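Local coordinates for protein myosin regulatory light chain (Placopecten magellanicus, PDB 3PN7) that probably binds calcium as the regulatory light chain of molluscan muscle myosin, making the motor's Mg-ATPase activity calcium-dependent, at residues Glu24-Glu27 against Ala28-Ile32. Residues are numbered along the deposited sequence; the frame is centred on the assembly and turned at random.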
loop_
_atom_site.group_PDB
_atom_site.type_symbol
_atom_site.label_atom_id
_atom_site.label_comp_id
_atom_site.label_asym_id
_atom_site.label_seq_id
_atom_site.Cartn_x
_atom_site.Cartn_y
_atom_site.Cartn_z
ATOM N N GLU B 24 7.446 8.648 -26.530
ATOM C CA GLU B 24 6.972 9.978 -26.207
ATOM C C GLU B 24 8.105 10.993 -26.422
ATOM O O GLU B 24 7.917 12.022 -27.066
ATOM C CB GLU B 24 6.516 9.992 -24.758
ATOM C CG GLU B 24 5.786 11.239 -24.315
ATOM C CD GLU B 24 5.448 11.164 -22.840
ATOM O OE1 GLU B 24 4.425 10.526 -22.498
ATOM O OE2 GLU B 24 6.227 11.705 -22.021
ATOM N N MET B 25 9.288 10.690 -25.897
ATOM C CA MET B 25 10.407 11.607 -26.016
ATOM C C MET B 25 10.755 11.854 -27.478
ATOM O O MET B 25 10.938 12.991 -27.887
ATOM C CB MET B 25 11.627 11.118 -25.229
ATOM C CG MET B 25 11.529 11.352 -23.728
ATOM S SD MET B 25 13.073 11.049 -22.828
ATOM C CE MET B 25 13.115 9.259 -22.776
ATOM N N LYS B 26 10.822 10.789 -28.266
ATOM C CA LYS B 26 11.142 10.916 -29.680
ATOM C C LYS B 26 10.113 11.781 -30.413
ATOM O O LYS B 26 10.467 12.561 -31.309
ATOM C CB LYS B 26 11.291 9.534 -30.343
ATOM C CG LYS B 26 11.571 9.581 -31.854
ATOM C CD LYS B 26 12.811 10.441 -32.185
ATOM C CE LYS B 26 13.115 10.461 -33.692
ATOM N NZ LYS B 26 13.472 9.116 -34.261
ATOM N N GLU B 27 8.848 11.640 -30.031
ATOM C CA GLU B 27 7.768 12.399 -30.647
ATOM C C GLU B 27 7.837 13.871 -30.264
ATOM O O GLU B 27 7.587 14.743 -31.089
ATOM C CB GLU B 27 6.405 11.812 -30.273
ATOM C CG GLU B 27 5.624 11.265 -31.458
ATOM C CD GLU B 27 4.122 11.328 -31.252
ATOM O OE1 GLU B 27 3.473 12.212 -31.852
ATOM O OE2 GLU B 27 3.590 10.491 -30.493
ATOM N N ALA B 28 8.182 14.142 -29.011
ATOM C CA ALA B 28 8.381 15.521 -28.565
ATOM C C ALA B 28 9.583 16.136 -29.289
ATOM O O ALA B 28 9.519 17.260 -29.791
ATOM C CB ALA B 28 8.581 15.580 -27.048
ATOM N N PHE B 29 10.682 15.390 -29.347
ATOM C CA PHE B 29 11.863 15.867 -30.054
ATOM C C PHE B 29 11.499 16.248 -31.483
ATOM O O PHE B 29 11.868 17.313 -31.982
ATOM C CB PHE B 29 12.953 14.798 -30.088
ATOM C CG PHE B 29 14.161 15.205 -30.885
ATOM C CD1 PHE B 29 15.165 15.973 -30.307
ATOM C CD2 PHE B 29 14.282 14.852 -32.222
ATOM C CE1 PHE B 29 16.267 16.377 -31.043
ATOM C CE2 PHE B 29 15.387 15.247 -32.961
ATOM C CZ PHE B 29 16.386 16.011 -32.361
ATOM N N THR B 30 10.776 15.347 -32.136
ATOM C CA THR B 30 10.368 15.508 -33.521
ATOM C C THR B 30 9.545 16.783 -33.748
ATOM O O THR B 30 9.736 17.486 -34.743
ATOM C CB THR B 30 9.603 14.232 -33.985
ATOM O OG1 THR B 30 10.537 13.143 -34.123
ATOM C CG2 THR B 30 8.849 14.449 -35.287
ATOM N N MET B 31 8.627 17.079 -32.834
ATOM C CA MET B 31 7.799 18.274 -32.964
ATOM C C MET B 31 8.576 19.571 -32.730
ATOM O O MET B 31 8.331 20.584 -33.390
ATOM C CB MET B 31 6.608 18.220 -32.013
ATOM C CG MET B 31 5.678 19.427 -32.185
ATOM S SD MET B 31 4.118 19.251 -31.288
ATOM C CE MET B 31 3.541 17.696 -31.949
ATOM N N ILE B 32 9.504 19.545 -31.777
ATOM C CA ILE B 32 10.288 20.733 -31.465
ATOM C C ILE B 32 11.305 21.004 -32.575
ATOM O O ILE B 32 11.676 22.152 -32.827
ATOM C CB ILE B 32 10.982 20.615 -30.096
ATOM C CG1 ILE B 32 9.944 20.442 -28.993
ATOM C CG2 ILE B 32 11.790 21.851 -29.794
ATOM C CD1 ILE B 32 10.539 19.943 -27.700
#
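The carbonyl of Lys26 is a flat group at the centre of this contact, and Thr30 grips it from both faces; the other flat group, the ring of Phe29, turns elsewhere. Phe29 meets residues 24-27 through CB, 3.5 Å from Met25 O, not through its ring: with CG anti to the backbone N, the ring leads away to an edge-to-face contact with the ring of Phe77. At the carbonyl, Thr30 N lies 2.9 Å from Lys26 O on one face of the plane, and Thr30 OG1 donates to the same oxygen from the opposite face. Lys26 O thus accepts two bonds, each donor tilted 31° from its plane. A chi1 of -71° places OG1 beside the backbone N of Thr30 and turns it back toward the preceding turn, the usual way in which a helical threonine bonds to the carbonyl four residues earlier. The end of the Lys26 aliphatic chain passes this hydroxyl at a slant, CE 3.7 Å from Thr30 OG1. Continuous i to i+4 bonding is documented by Phe29 N to Met25 O at 2.8 Å, with a nearly straight N-H...O angle of 170°, and by the longer Met31 N to Glu27 O at 3.1 Å. These turns belong to helix 19-32, the entering helix of an EF-hand whose magnesium ion lies about 7 Å from the Phe29 side chain. Lys26 makes a cation-pi contact with Phe74, Met25 packs on helix 74-85, and Met31 and Ile32 touch Met48 of helix 42-52, while Ala28 meets an aromatic side chain of another protein's chain.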